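Transcriptional regulator (TetR/AcrR family) (Bacillus halodurans, PDB 5GP9) probably represses fatty acid degradation genes as a TetR-family DNA-binding regulator whose operator binding responds to a long-chain fatty acyl effector. Local coordinates at residues N49-L54 / Q110-L115; S56-K61 / L117-V122; N88-Q93 / K124-L129. All blocks are in the same frame, centred on the assembly; numbering follows the deposited sequence.

Helix 113-139 takes part in all three contacts. Its first turn meets the start of helix 50-74 in interaction 1, the next turns run alongside the same helix in interaction 2, and further on it faces helix 79-95 in interaction 3. The centres of interactions 1 and 2 lie about 10 Å apart, those of 2 and 3 about 13 Å, and 1 and 3 about 22 Å. Along the chain the first segments come in the order 49-54, 56-61, 88-93, followed by their partners in the same order. Interactions 2 and 3 both touch palmitic acid, whereas interaction 1 sits where the DNA-binding part meets the effector-binding part, an arrangement consistent with effector binding being relayed along these helices.

Interaction 1. Residues N49-L54 / Q110-L115; sequences NKEDVL and QSNTEL
The first turn of helix 50-74 faces the beginning of helix 113-139, the backbones coming nearest at Glu51 and Leu115, whose CA atoms are 7.8 Å apart. Glu51 spans the gap with a chain extended beyond CG and ends against two residues. Its OE2 lies 3.0 Å from Asn112 ND2, but the angle is poor for a hydrogen bond, and carboxylate and amide planes are turned 67° apart. Beside this pair, the CD1 methyl of Leu115 lies 4.1 Å from Glu51 CD, with Glu51 CG about as near. In the TetR fold this is where the DNA-binding domain adjoins the effector-binding domain; helix 50-74 follows the predicted helix-turn-helix and leads into the effector-binding part. Both helices begin with an asparagine N-cap. Asn112 OD1 accepts from Leu115 N at 3.0 Å in a nearly straight bond (174°) and more weakly from Glu114 N, the Leu115 donor standing well above the carbonyl plane. The amide of Asn112 swings away from its own backbone N (chi1 -180°), and its turn puts OD1 over the helix start and ND2 toward Glu51. Asn49 OD1 likewise accepts from Asp52 N at 3.0 Å. Tyr24 of helix 8-26 packs on Glu51 and Leu54.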
loop_
_atom_site.group_PDB
_atom_site.type_symbol
_atom_site.label_atom_id
_atom_site.label_comp_id
_atom_site.label_asym_id
_atom_site.label_seq_id
_atom_site.Cartn_x
_atom_site.Cartn_y
_atom_site.Cartn_z
ATOM N N ASN A 49 -25.812 0.414 -7.587
ATOM C CA ASN A 49 -25.341 1.703 -7.225
ATOM C C ASN A 49 -23.862 1.745 -7.592
ATOM O O ASN A 49 -23.324 0.747 -8.102
ATOM C CB ASN A 49 -25.532 1.984 -5.699
ATOM C CG ASN A 49 -24.637 1.134 -4.823
ATOM O OD1 ASN A 49 -24.151 0.042 -5.231
ATOM N ND2 ASN A 49 -24.434 1.609 -3.557
ATOM N N LYS A 50 -23.262 2.883 -7.334
ATOM C CA LYS A 50 -21.865 3.133 -7.663
ATOM C C LYS A 50 -20.905 2.081 -7.101
ATOM O O LYS A 50 -19.961 1.676 -7.759
ATOM C CB LYS A 50 -21.515 4.535 -7.175
ATOM C CG LYS A 50 -20.074 4.942 -7.351
ATOM C CD LYS A 50 -19.890 6.410 -7.091
ATOM C CE LYS A 50 -20.281 6.827 -5.673
ATOM N NZ LYS A 50 -19.568 8.105 -5.447
ATOM N N GLU A 51 -21.136 1.653 -5.855
ATOM C CA GLU A 51 -20.262 0.664 -5.198
ATOM C C GLU A 51 -20.290 -0.629 -5.825
ATOM O O GLU A 51 -19.263 -1.326 -5.970
ATOM C CB GLU A 51 -20.627 0.462 -3.695
ATOM C CG GLU A 51 -19.749 1.296 -2.806
ATOM C CD GLU A 51 -19.830 0.994 -1.321
ATOM O OE1 GLU A 51 -20.161 -0.185 -0.921
ATOM O OE2 GLU A 51 -19.546 2.009 -0.614
ATOM N N ASP A 52 -21.473 -1.000 -6.252
ATOM C CA ASP A 52 -21.636 -2.253 -6.879
ATOM C C ASP A 52 -20.890 -2.271 -8.235
ATOM O O ASP A 52 -20.291 -3.340 -8.596
ATOM C CB ASP A 52 -23.117 -2.522 -7.092
ATOM C CG ASP A 52 -23.383 -3.859 -7.682
ATOM O OD1 ASP A 52 -22.643 -4.840 -7.466
ATOM O OD2 ASP A 52 -24.344 -3.979 -8.424
ATOM N N VAL A 53 -20.917 -1.131 -8.922
ATOM C CA VAL A 53 -20.171 -0.966 -10.250
ATOM C C VAL A 53 -18.667 -1.170 -10.019
ATOM O O VAL A 53 -18.014 -2.013 -10.685
ATOM C CB VAL A 53 -20.349 0.433 -10.906
ATOM C CG1 VAL A 53 -19.560 0.488 -12.238
ATOM C CG2 VAL A 53 -21.831 0.803 -11.161
ATOM N N LEU A 54 -18.184 -0.481 -9.016
ATOM C CA LEU A 54 -16.764 -0.576 -8.566
ATOM C C LEU A 54 -16.280 -1.952 -8.148
ATOM O O LEU A 54 -15.288 -2.448 -8.672
ATOM C CB LEU A 54 -16.504 0.488 -7.517
ATOM C CG LEU A 54 -15.066 0.677 -6.957
ATOM C CD1 LEU A 54 -14.141 1.148 -8.046
ATOM C CD2 LEU A 54 -15.039 1.624 -5.795
ATOM N N GLN A 110 -10.141 3.109 0.061
ATOM C CA GLN A 110 -11.159 3.865 0.796
ATOM C C GLN A 110 -11.307 3.322 2.225
ATOM O O GLN A 110 -11.071 2.141 2.486
ATOM C CB GLN A 110 -12.465 3.855 0.013
ATOM C CG GLN A 110 -13.170 5.187 0.087
ATOM C CD GLN A 110 -14.610 5.108 -0.334
ATOM O OE1 GLN A 110 -15.085 4.053 -0.732
ATOM N NE2 GLN A 110 -15.320 6.231 -0.251
ATOM N N SER A 111 -11.672 4.201 3.147
ATOM C CA SER A 111 -11.785 3.839 4.561
ATOM C C SER A 111 -13.175 3.211 4.907
ATOM O O SER A 111 -13.418 2.789 6.065
ATOM C CB SER A 111 -11.444 5.061 5.427
ATOM O OG SER A 111 -11.888 6.263 4.814
ATOM N N ASN A 112 -14.070 3.137 3.912
ATOM C CA ASN A 112 -15.307 2.384 4.054
ATOM C C ASN A 112 -14.963 0.946 4.447
ATOM O O ASN A 112 -14.490 0.171 3.630
ATOM C CB ASN A 112 -16.113 2.443 2.743
ATOM C CG ASN A 112 -17.426 1.682 2.828
ATOM O OD1 ASN A 112 -17.529 0.627 3.492
ATOM N ND2 ASN A 112 -18.444 2.204 2.149
ATOM N N THR A 113 -15.197 0.594 5.706
ATOM C CA THR A 113 -14.779 -0.713 6.226
ATOM C C THR A 113 -15.309 -1.917 5.422
ATOM O O THR A 113 -14.604 -2.930 5.247
ATOM C CB THR A 113 -15.153 -0.887 7.720
ATOM O OG1 THR A 113 -14.679 -2.162 8.175
ATOM C CG2 THR A 113 -16.685 -0.786 7.971
ATOM N N GLU A 114 -16.536 -1.826 4.933
ATOM C CA GLU A 114 -17.128 -2.971 4.265
ATOM C C GLU A 114 -16.799 -2.996 2.774
ATOM O O GLU A 114 -16.643 -4.059 2.200
ATOM C CB GLU A 114 -18.612 -3.095 4.628
ATOM C CG GLU A 114 -18.745 -3.268 6.144
ATOM C CD GLU A 114 -20.119 -3.717 6.598
ATOM O OE1 GLU A 114 -20.199 -4.815 7.244
ATOM O OE2 GLU A 114 -21.104 -2.958 6.326
ATOM N N LEU A 115 -16.580 -1.845 2.166
ATOM C CA LEU A 115 -15.968 -1.819 0.826
ATOM C C LEU A 115 -14.541 -2.390 0.836
ATOM O O LEU A 115 -14.167 -3.193 -0.028
ATOM C CB LEU A 115 -15.946 -0.400 0.330
ATOM C CG LEU A 115 -15.316 -0.182 -1.020
ATOM C CD1 LEU A 115 -16.173 -0.767 -2.120
ATOM C CD2 LEU A 115 -15.108 1.294 -1.200
#

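Interaction 2. Residues S56-K61 / L117-V122; sequences SLFQEK and LKINEV. With PLM (palmitic acid), chain E.
Segments 56-61 and 117-122 run side by side in the same direction, their axes 9.8 Å apart at closest approach and only 10° from parallel, with the CA atoms of Gln59 and Val122 nearest at 5.7 Å. They are parts of the long helices 50-74 and 113-139 of the all-helical TetR effector-binding domain, and one side of the pair lines the pocket that holds palmitic acid. Val122 points toward the other helix and packs between Phe58 and Gln59. Its CG1, anti to the backbone N (chi1 172°), reaches the CD2 and CE2 rim of the Phe58 ring, 3.5 Å from Phe58 CD2. The same methyl lies 3.7 Å from Gln59 CA, while the other branch, CG2, rests near CB of Gln59. One turn earlier on the same helix, Ile119 meets Phe58 in two ways: its CG2 touches Phe58 CE2 at 3.9 Å, and its carbonyl oxygen lies at the ring edge, in plane. Leu108 also touches Phe58 and Ile119, and Met62 touches Val122. Phe58 and Ile119 belong to both the helix contact and the ligand pocket. Phe58 CZ lies 3.7 Å from C7 of the fatty acid, and Asn120 OD1 approaches its C2 nearer the carboxylate, beside Met169 of the second subunit. Tightest against the chain is the CG2 methyl of Ile119, 3.4 Å from palmitic acid C5.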
loop_
_atom_site.group_PDB
_atom_site.type_symbol
_atom_site.label_atom_id
_atom_site.label_comp_id
_atom_site.label_asym_id
_atom_site.label_seq_id
_atom_site.Cartn_x
_atom_site.Cartn_y
_atom_site.Cartn_z
ATOM N N SER A 56 -17.767 -4.807 -8.926
ATOM C CA SER A 56 -17.971 -5.752 -10.001
ATOM C C SER A 56 -16.807 -5.679 -10.985
ATOM O O SER A 56 -16.316 -6.713 -11.413
ATOM C CB SER A 56 -19.267 -5.456 -10.776
ATOM O OG SER A 56 -20.339 -5.404 -9.832
ATOM N N LEU A 57 -16.440 -4.468 -11.285
ATOM C CA LEU A 57 -15.336 -4.232 -12.256
ATOM C C LEU A 57 -14.028 -4.722 -11.735
ATOM O O LEU A 57 -13.272 -5.393 -12.477
ATOM C CB LEU A 57 -15.221 -2.774 -12.666
ATOM C CG LEU A 57 -14.624 -1.597 -11.926
ATOM C CD1 LEU A 57 -13.102 -1.481 -12.033
ATOM C CD2 LEU A 57 -15.172 -0.313 -12.478
ATOM N N PHE A 58 -13.818 -4.530 -10.405
ATOM C CA PHE A 58 -12.579 -4.990 -9.801
ATOM C C PHE A 58 -12.495 -6.474 -9.840
ATOM O O PHE A 58 -11.500 -7.065 -10.210
ATOM C CB PHE A 58 -12.361 -4.317 -8.403
ATOM C CG PHE A 58 -11.021 -4.653 -7.764
ATOM C CD1 PHE A 58 -9.841 -4.374 -8.404
ATOM C CD2 PHE A 58 -10.958 -5.276 -6.549
ATOM C CE1 PHE A 58 -8.616 -4.721 -7.846
ATOM C CE2 PHE A 58 -9.748 -5.586 -5.977
ATOM C CZ PHE A 58 -8.595 -5.330 -6.632
ATOM N N GLN A 59 -13.604 -7.140 -9.536
ATOM C CA GLN A 59 -13.625 -8.574 -9.517
ATOM C C GLN A 59 -13.427 -9.188 -10.901
ATOM O O GLN A 59 -12.732 -10.193 -11.045
ATOM C CB GLN A 59 -14.987 -8.985 -9.037
ATOM C CG GLN A 59 -15.258 -10.428 -8.737
ATOM C CD GLN A 59 -16.564 -10.445 -7.920
ATOM O OE1 GLN A 59 -17.464 -9.573 -8.098
ATOM N NE2 GLN A 59 -16.635 -11.342 -6.985
ATOM N N GLU A 60 -14.032 -8.573 -11.892
ATOM C CA GLU A 60 -14.055 -9.200 -13.214
ATOM C C GLU A 60 -12.646 -9.116 -13.775
ATOM O O GLU A 60 -12.057 -10.117 -14.199
ATOM C CB GLU A 60 -15.109 -8.520 -14.068
ATOM C CG GLU A 60 -15.262 -9.087 -15.481
ATOM C CD GLU A 60 -14.273 -8.421 -16.412
ATOM O OE1 GLU A 60 -14.183 -7.144 -16.369
ATOM O OE2 GLU A 60 -13.602 -9.165 -17.160
ATOM N N LYS A 61 -12.110 -7.933 -13.702
ATOM C CA LYS A 61 -10.726 -7.657 -14.131
ATOM C C LYS A 61 -9.627 -8.405 -13.431
ATOM O O LYS A 61 -8.680 -8.831 -14.063
ATOM C CB LYS A 61 -10.453 -6.197 -14.019
ATOM C CG LYS A 61 -11.233 -5.409 -15.027
ATOM C CD LYS A 61 -10.858 -3.964 -14.943
ATOM C CE LYS A 61 -11.532 -3.062 -15.946
ATOM N NZ LYS A 61 -11.392 -3.258 -17.366
ATOM N N LEU A 117 -13.311 -4.531 2.909
ATOM C CA LEU A 117 -13.377 -5.962 3.037
ATOM C C LEU A 117 -13.611 -6.681 1.704
ATOM O O LEU A 117 -12.998 -7.694 1.444
ATOM C CB LEU A 117 -14.525 -6.311 4.026
ATOM C CG LEU A 117 -14.263 -5.931 5.505
ATOM C CD1 LEU A 117 -15.489 -6.309 6.388
ATOM C CD2 LEU A 117 -12.971 -6.587 5.998
ATOM N N LYS A 118 -14.538 -6.157 0.915
ATOM C CA LYS A 118 -14.841 -6.720 -0.400
ATOM C C LYS A 118 -13.627 -6.632 -1.339
ATOM O O LYS A 118 -13.247 -7.581 -2.023
ATOM C CB LYS A 118 -16.015 -5.990 -1.026
ATOM C CG LYS A 118 -17.313 -6.326 -0.317
ATOM C CD LYS A 118 -18.509 -5.901 -1.179
ATOM C CE LYS A 118 -19.757 -5.748 -0.327
ATOM N NZ LYS A 118 -19.821 -4.449 0.405
ATOM N N ILE A 119 -12.991 -5.489 -1.316
ATOM C CA ILE A 119 -11.757 -5.340 -2.170
ATOM C C ILE A 119 -10.659 -6.362 -1.828
ATOM O O ILE A 119 -10.044 -7.037 -2.672
ATOM C CB ILE A 119 -11.260 -3.880 -2.011
ATOM C CG1 ILE A 119 -12.261 -2.935 -2.664
ATOM C CG2 ILE A 119 -9.842 -3.724 -2.576
ATOM C CD1 ILE A 119 -12.033 -1.486 -2.207
ATOM N N ASN A 120 -10.398 -6.569 -0.533
ATOM C CA ASN A 120 -9.474 -7.569 -0.111
ATOM C C ASN A 120 -9.856 -8.989 -0.466
ATOM O O ASN A 120 -9.006 -9.817 -0.803
ATOM C CB ASN A 120 -9.190 -7.460 1.416
ATOM C CG ASN A 120 -8.504 -6.129 1.809
ATOM O OD1 ASN A 120 -7.660 -5.593 1.096
ATOM N ND2 ASN A 120 -8.855 -5.620 2.962
ATOM N N GLU A 121 -11.157 -9.305 -0.447
ATOM C CA GLU A 121 -11.546 -10.592 -0.862
ATOM C C GLU A 121 -11.249 -10.829 -2.348
ATOM O O GLU A 121 -10.800 -11.919 -2.719
ATOM C CB GLU A 121 -13.044 -10.838 -0.515
ATOM C CG GLU A 121 -13.525 -12.199 -0.937
ATOM C CD GLU A 121 -14.988 -12.436 -0.598
ATOM O OE1 GLU A 121 -15.850 -11.592 -0.988
ATOM O OE2 GLU A 121 -15.248 -13.474 0.050
ATOM N N VAL A 122 -11.368 -9.777 -3.161
ATOM C CA VAL A 122 -11.050 -9.923 -4.604
ATOM C C VAL A 122 -9.515 -10.136 -4.792
ATOM O O VAL A 122 -9.036 -10.997 -5.550
ATOM C CB VAL A 122 -11.527 -8.703 -5.414
ATOM C CG1 VAL A 122 -11.037 -8.754 -6.844
ATOM C CG2 VAL A 122 -13.044 -8.587 -5.371
HETATM C C1 PLM E . -3.215 -3.411 0.736
HETATM O O1 PLM E . -2.146 -3.524 0.100
HETATM O O2 PLM E . -3.173 -3.121 1.932
HETATM C C2 PLM E . -4.582 -3.626 0.081
HETATM C C3 PLM E . -4.849 -2.587 -1.031
HETATM C C4 PLM E . -6.285 -2.532 -1.609
HETATM C C5 PLM E . -6.601 -2.995 -3.063
HETATM C C6 PLM E . -5.403 -3.158 -3.997
HETATM C C7 PLM E . -5.720 -3.245 -5.480
HETATM C C8 PLM E . -4.429 -3.234 -6.230
HETATM C C9 PLM E . -4.064 -4.514 -6.909
HETATM C CA PLM E . -3.711 -4.223 -8.308
HETATM C CB PLM E . -3.139 -5.507 -8.872
HETATM C CC PLM E . -2.817 -5.272 -10.335
HETATM C CD PLM E . -4.077 -4.726 -11.017
HETATM C CE PLM E . -4.519 -5.368 -12.306
HETATM C CF PLM E . -6.038 -5.210 -12.353
HETATM C CG PLM E . -6.497 -5.666 -13.695
#

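Interaction 3. Residues N88-Q93 / K124-L129; sequences NMHFKQ and KGYLNL. With PLM (palmitic acid), chain E.
A single buried hydrogen bond between two aromatic side chains, His90 and Tyr126, joins helix 79-95 to helix 113-139 in the interior of the effector-binding domain. The backbones stand well apart, the CA atoms of these two residues being 10.2 Å from each other, and the gap is closed by the rings alone. His90 ND1 and Tyr126 OH are 2.7 Å apart with an angle of 161°, and either atom could be the donor. The hydroxyl lies at the edge of the imidazole, near its plane, and ND1 lies near the plane of the phenol, although the ring planes are inclined at 53°. Both side chains swing away from their own backbone N, the tyrosine at chi1 179°, which extends the two rings into the space between the helices. The bond at ND1 limits rotation of the imidazole and presents one face to the ligand: palmitic acid CC sits over that face, offset toward the rim, 3.6 Å from His90 NE2. Its neighbour CB comes 3.8 Å from His90 CE1. His90 thus forms part of the pocket wall along the distal half of the acyl chain, with Tyr126 bonded to its edge. Phe65 of helix 50-74 meets the Tyr126 ring edge-to-face, Leu160 of helix 149-169 packs on His90, and Leu129 leans on Ile69 and Met73 of helix 50-74.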
loop_
_atom_site.group_PDB
_atom_site.type_symbol
_atom_site.label_atom_id
_atom_site.label_comp_id
_atom_site.label_asym_id
_atom_site.label_seq_id
_atom_site.Cartn_x
_atom_site.Cartn_y
_atom_site.Cartn_z
ATOM N N ASN A 88 6.202 -8.654 -14.795
ATOM C CA ASN A 88 5.959 -8.098 -16.089
ATOM C C ASN A 88 4.490 -7.933 -16.412
ATOM O O ASN A 88 4.101 -6.848 -16.809
ATOM C CB ASN A 88 6.721 -8.916 -17.129
ATOM C CG ASN A 88 6.560 -8.348 -18.502
ATOM O OD1 ASN A 88 7.001 -7.204 -18.771
ATOM N ND2 ASN A 88 5.835 -9.080 -19.361
ATOM N N MET A 89 3.636 -8.919 -16.115
ATOM C CA MET A 89 2.190 -8.804 -16.331
ATOM C C MET A 89 1.487 -7.840 -15.380
ATOM O O MET A 89 0.575 -7.140 -15.792
ATOM C CB MET A 89 1.538 -10.182 -16.231
ATOM C CG MET A 89 1.866 -11.098 -17.398
ATOM S SD MET A 89 0.999 -10.561 -18.917
ATOM C CE MET A 89 -0.677 -10.417 -18.339
ATOM N N HIS A 90 1.912 -7.744 -14.113
ATOM C CA HIS A 90 1.377 -6.732 -13.237
ATOM C C HIS A 90 1.593 -5.327 -13.775
ATOM O O HIS A 90 0.673 -4.507 -13.828
ATOM C CB HIS A 90 1.979 -6.951 -11.804
ATOM C CG HIS A 90 1.391 -6.102 -10.704
ATOM N ND1 HIS A 90 1.079 -6.610 -9.462
ATOM C CD2 HIS A 90 1.036 -4.797 -10.656
ATOM C CE1 HIS A 90 0.640 -5.638 -8.688
ATOM N NE2 HIS A 90 0.577 -4.533 -9.388
ATOM N N PHE A 91 2.830 -5.041 -14.196
ATOM C CA PHE A 91 3.226 -3.714 -14.588
ATOM C C PHE A 91 2.580 -3.461 -15.979
ATOM O O PHE A 91 2.111 -2.315 -16.233
ATOM C CB PHE A 91 4.782 -3.597 -14.643
ATOM C CG PHE A 91 5.440 -3.378 -13.274
ATOM C CD1 PHE A 91 4.707 -3.456 -12.086
ATOM C CD2 PHE A 91 6.760 -3.194 -13.192
ATOM C CE1 PHE A 91 5.324 -3.277 -10.854
ATOM C CE2 PHE A 91 7.413 -3.052 -12.003
ATOM C CZ PHE A 91 6.694 -3.112 -10.803
ATOM N N LYS A 92 2.601 -4.497 -16.819
ATOM C CA LYS A 92 2.056 -4.364 -18.200
ATOM C C LYS A 92 0.586 -3.968 -18.196
ATOM O O LYS A 92 0.151 -3.069 -18.929
ATOM C CB LYS A 92 2.272 -5.685 -18.942
ATOM C CG LYS A 92 1.758 -5.833 -20.353
ATOM C CD LYS A 92 1.143 -7.229 -20.558
ATOM C CE LYS A 92 0.149 -7.306 -21.714
ATOM N NZ LYS A 92 -0.833 -6.179 -21.766
ATOM N N GLN A 93 -0.189 -4.665 -17.397
ATOM C CA GLN A 93 -1.632 -4.420 -17.354
ATOM C C GLN A 93 -1.957 -2.990 -16.928
ATOM O O GLN A 93 -2.878 -2.398 -17.440
ATOM C CB GLN A 93 -2.363 -5.456 -16.503
ATOM C CG GLN A 93 -2.034 -6.899 -16.866
ATOM C CD GLN A 93 -2.961 -7.579 -17.817
ATOM O OE1 GLN A 93 -3.986 -8.123 -17.421
ATOM N NE2 GLN A 93 -2.554 -7.636 -19.083
ATOM N N LYS A 124 -7.470 -11.527 -2.856
ATOM C CA LYS A 124 -6.980 -12.829 -2.417
ATOM C C LYS A 124 -6.694 -13.766 -3.553
ATOM O O LYS A 124 -5.765 -14.532 -3.486
ATOM C CB LYS A 124 -7.872 -13.488 -1.339
ATOM C CG LYS A 124 -7.186 -14.683 -0.670
ATOM C CD LYS A 124 -8.105 -15.358 0.345
ATOM C CE LYS A 124 -7.935 -16.885 0.359
ATOM N NZ LYS A 124 -8.888 -17.545 1.317
ATOM N N GLY A 125 -7.439 -13.702 -4.651
ATOM C CA GLY A 125 -7.148 -14.542 -5.796
ATOM C C GLY A 125 -5.728 -14.368 -6.380
ATOM O O GLY A 125 -5.041 -15.340 -6.709
ATOM N N TYR A 126 -5.275 -13.124 -6.411
ATOM C CA TYR A 126 -3.930 -12.830 -6.941
ATOM C C TYR A 126 -2.879 -13.276 -5.892
ATOM O O TYR A 126 -1.873 -13.909 -6.176
ATOM C CB TYR A 126 -3.836 -11.346 -7.202
ATOM C CG TYR A 126 -2.520 -10.837 -7.736
ATOM C CD1 TYR A 126 -1.723 -11.591 -8.593
ATOM C CD2 TYR A 126 -2.081 -9.618 -7.412
ATOM C CE1 TYR A 126 -0.531 -11.092 -9.086
ATOM C CE2 TYR A 126 -0.920 -9.102 -7.901
ATOM C CZ TYR A 126 -0.131 -9.847 -8.729
ATOM O OH TYR A 126 1.070 -9.316 -9.231
ATOM N N LEU A 127 -3.159 -12.952 -4.627
ATOM C CA LEU A 127 -2.308 -13.425 -3.493
ATOM C C LEU A 127 -2.164 -14.942 -3.445
ATOM O O LEU A 127 -1.099 -15.387 -3.241
ATOM C CB LEU A 127 -2.737 -12.863 -2.129
ATOM C CG LEU A 127 -2.899 -11.326 -2.032
ATOM C CD1 LEU A 127 -3.402 -10.849 -0.649
ATOM C CD2 LEU A 127 -1.605 -10.630 -2.430
ATOM N N ASN A 128 -3.225 -15.714 -3.719
ATOM C CA ASN A 128 -3.106 -17.198 -3.823
ATOM C C ASN A 128 -2.218 -17.680 -4.959
ATOM O O ASN A 128 -1.457 -18.630 -4.811
ATOM C CB ASN A 128 -4.488 -17.829 -3.975
ATOM C CG ASN A 128 -5.359 -17.680 -2.731
ATOM O OD1 ASN A 128 -4.910 -17.314 -1.646
ATOM N ND2 ASN A 128 -6.657 -17.944 -2.922
ATOM N N LEU A 129 -2.249 -16.988 -6.087
ATOM C CA LEU A 129 -1.330 -17.242 -7.167
ATOM C C LEU A 129 0.111 -16.989 -6.770
ATOM O O LEU A 129 0.987 -17.766 -7.051
ATOM C CB LEU A 129 -1.682 -16.375 -8.406
ATOM C CG LEU A 129 -0.712 -16.581 -9.552
ATOM C CD1 LEU A 129 -0.763 -18.040 -10.012
ATOM C CD2 LEU A 129 -1.054 -15.609 -10.666
HETATM C C1 PLM E . -3.215 -3.411 0.736
HETATM O O1 PLM E . -2.146 -3.524 0.100
HETATM O O2 PLM E . -3.173 -3.121 1.932
HETATM C C2 PLM E . -4.582 -3.626 0.081
HETATM C C3 PLM E . -4.849 -2.587 -1.031
HETATM C C4 PLM E . -6.285 -2.532 -1.609
HETATM C C5 PLM E . -6.601 -2.995 -3.063
HETATM C C6 PLM E . -5.403 -3.158 -3.997
HETATM C C7 PLM E . -5.720 -3.245 -5.480
HETATM C C8 PLM E . -4.429 -3.234 -6.230
HETATM C C9 PLM E . -4.064 -4.514 -6.909
HETATM C CA PLM E . -3.711 -4.223 -8.308
HETATM C CB PLM E . -3.139 -5.507 -8.872
HETATM C CC PLM E . -2.817 -5.272 -10.335
HETATM C CD PLM E . -4.077 -4.726 -11.017
HETATM C CE PLM E . -4.519 -5.368 -12.306
HETATM C CF PLM E . -6.038 -5.210 -12.353
HETATM C CG PLM E . -6.497 -5.666 -13.695
#